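Local coordinates for tetratricopeptide TPR_2 repeat protein (PDB 5DJS) that is a TPR-repeat protein that pairs an N-terminal array of helical repeats with a GT-B-type glycosyltransferase family 41 region, modelled here with uridine-5'-diphosphate, at residues Asp239-Leu244 / Arg258-Val263. The protein carries 1 engineered substitution. Numbering follows the deposited sequence.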
loop_
_atom_site.group_PDB
_atom_site.type_symbol
_atom_site.label_atom_id
_atom_site.label_comp_id
_atom_site.label_asym_id
_atom_site.label_seq_id
_atom_site.Cartn_x
_atom_site.Cartn_y
_atom_site.Cartn_z
ATOM N N ASP A 239 2.742 11.519 22.744
ATOM C CA ASP A 239 2.159 12.831 22.398
ATOM C C ASP A 239 1.592 12.854 20.990
ATOM O O ASP A 239 0.569 13.489 20.740
ATOM C CB ASP A 239 3.217 13.923 22.522
ATOM C CG ASP A 239 3.792 14.000 23.916
ATOM O OD1 ASP A 239 3.069 14.439 24.838
ATOM O OD2 ASP A 239 4.959 13.602 24.098
ATOM N N ILE A 240 2.294 12.191 20.073
ATOM C CA ILE A 240 1.903 12.112 18.674
ATOM C C ILE A 240 1.910 10.644 18.281
ATOM O O ILE A 240 2.963 10.005 18.308
ATOM C CB ILE A 240 2.868 12.923 17.787
ATOM C CG1 ILE A 240 2.841 14.397 18.214
ATOM C CG2 ILE A 240 2.487 12.783 16.316
ATOM C CD1 ILE A 240 3.818 15.304 17.502
ATOM N N LEU A 241 0.739 10.107 17.945
ATOM C CA LEU A 241 0.628 8.714 17.512
ATOM C C LEU A 241 0.375 8.735 16.023
ATOM O O LEU A 241 -0.477 9.498 15.556
ATOM C CB LEU A 241 -0.501 8.005 18.243
ATOM C CG LEU A 241 -0.474 6.475 18.205
ATOM C CD1 LEU A 241 0.664 5.902 19.031
ATOM C CD2 LEU A 241 -1.809 5.927 18.708
ATOM N N VAL A 242 1.123 7.915 15.283
ATOM C CA VAL A 242 1.080 7.924 13.820
ATOM C C VAL A 242 0.625 6.573 13.282
ATOM O O VAL A 242 1.218 5.528 13.584
ATOM C CB VAL A 242 2.441 8.294 13.192
ATOM C CG1 VAL A 242 2.292 8.552 11.696
ATOM C CG2 VAL A 242 3.019 9.537 13.860
ATOM N N ASP A 243 -0.453 6.621 12.500
ATOM C CA ASP A 243 -0.965 5.465 11.767
ATOM C C ASP A 243 -0.197 5.349 10.465
ATOM O O ASP A 243 -0.396 6.147 9.552
ATOM C CB ASP A 243 -2.450 5.636 11.451
ATOM C CG ASP A 243 -2.947 4.636 10.424
ATOM O OD1 ASP A 243 -2.603 3.429 10.553
ATOM O OD2 ASP A 243 -3.665 5.072 9.490
ATOM N N LEU A 244 0.659 4.348 10.394
ATOM C CA LEU A 244 1.421 4.064 9.191
ATOM C C LEU A 244 0.710 3.111 8.236
ATOM O O LEU A 244 1.036 3.112 7.053
ATOM C CB LEU A 244 2.792 3.484 9.561
ATOM C CG LEU A 244 4.041 4.378 9.580
ATOM C CD1 LEU A 244 3.782 5.846 9.866
ATOM C CD2 LEU A 244 5.008 3.797 10.597
ATOM N N ARG A 258 -10.110 5.712 20.168
ATOM C CA ARG A 258 -10.279 6.119 21.573
ATOM C C ARG A 258 -9.506 7.381 22.001
ATOM O O ARG A 258 -9.659 7.823 23.137
ATOM C CB ARG A 258 -9.926 4.944 22.492
ATOM C CG ARG A 258 -11.113 4.053 22.795
ATOM C CD ARG A 258 -10.679 2.666 23.241
ATOM N NE ARG A 258 -10.813 1.730 22.128
ATOM C CZ ARG A 258 -11.455 0.560 22.156
ATOM N NH1 ARG A 258 -12.027 0.095 23.271
ATOM N NH2 ARG A 258 -11.504 -0.174 21.042
ATOM N N ARG A 259 -8.723 7.971 21.092
ATOM C CA ARG A 259 -7.827 9.105 21.387
ATOM C C ARG A 259 -6.845 8.863 22.544
ATOM O O ARG A 259 -6.820 9.640 23.490
ATOM C CB ARG A 259 -8.617 10.405 21.637
ATOM C CG ARG A 259 -9.284 10.957 20.402
ATOM C CD ARG A 259 -9.455 12.456 20.473
ATOM N NE ARG A 259 -9.421 13.036 19.128
ATOM C CZ ARG A 259 -10.445 13.599 18.484
ATOM N NH1 ARG A 259 -11.658 13.703 19.030
ATOM N NH2 ARG A 259 -10.248 14.087 17.261
ATOM N N PRO A 260 -6.019 7.799 22.467
ATOM C CA PRO A 260 -4.999 7.591 23.513
ATOM C C PRO A 260 -3.904 8.662 23.536
ATOM O O PRO A 260 -3.203 8.803 24.549
ATOM C CB PRO A 260 -4.414 6.215 23.168
ATOM C CG PRO A 260 -4.724 6.028 21.723
ATOM C CD PRO A 260 -6.058 6.671 21.527
ATOM N N ALA A 261 -3.753 9.381 22.421
ATOM C CA ALA A 261 -2.821 10.491 22.310
ATOM C C ALA A 261 -3.564 11.742 21.843
ATOM O O ALA A 261 -4.538 11.639 21.076
ATOM C CB ALA A 261 -1.720 10.144 21.324
ATOM N N PRO A 262 -3.107 12.929 22.288
ATOM C CA PRO A 262 -3.724 14.209 21.899
ATOM C C PRO A 262 -3.484 14.679 20.453
ATOM O O PRO A 262 -4.191 15.570 19.962
ATOM C CB PRO A 262 -3.059 15.196 22.840
ATOM C CG PRO A 262 -1.725 14.603 23.129
ATOM C CD PRO A 262 -1.948 13.126 23.182
ATOM N N VAL A 263 -2.458 14.140 19.804
ATOM C CA VAL A 263 -2.210 14.393 18.387
ATOM C C VAL A 263 -2.143 13.045 17.680
ATOM O O VAL A 263 -1.290 12.213 17.989
ATOM C CB VAL A 263 -0.901 15.180 18.176
ATOM C CG1 VAL A 263 -0.594 15.330 16.697
ATOM C CG2 VAL A 263 -0.991 16.552 18.838
#
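Val-263 straddles Ile-240 with both of its peptide groups, the pattern of a parallel beta bridge. Val-263 N donates to Asp-239 O at 3.2 Å, a bent bond (136° at the hydrogen). Val-263 O accepts from Leu-241 N at 2.9 Å and much straighter, 162°. Ile-240 CA adds a CA-H...O contact to Val-263 O at 3.3 Å. Asp-239 O is also packed by carbon, since Pro-262 CG lies 3.5 Å from it; as a proline, Pro-262 brings no N-H, and the hydrogen bond to this carbonyl comes from Val-263 N. The Asp-239 carboxylate finds its partners outside the two segments: OD2 forms a salt bridge with Arg-161 NH2 and accepts a hydrogen bond from Arg-164 N, so the probable charge of this buried group is met just before strand 163-169 and by the backbone within it. Further backbone hydrogen bonds join Ile-240 to Arg-164 and Gly-166, and Leu-241 to Val-265.

The side chains of Ile-240 and Val-263 run alongside each other on one face of the sheet, Ile-240 CG1 3.8 Å from Val-263 CB. With CG1 anti to the backbone N (chi1 175°), Val-263 lays that methyl against both CG1 and CG2 of Ile-240. Leu-241 serves the other face: Leu-241 CB meets Ala-261 CB at 3.9 Å, while CD2 reaches Pro-260 CG, the two side chains crossing nearly at right angles.

The pairing closes a beta-alpha-beta crossover, in which the chain leaves strand 240-243, passes through helix 253-257 and returns through Arg-259, with positive phi, to start strand 263-266 parallel to the first. Strand 163-169 flanks 240-243 on its other edge. Tyr-512 and Met-515 of helix 479-521 cover the Ile-240 and Val-263 face, whereas Val-233 of helix 226-236 packs on Leu-241 and Pro-260.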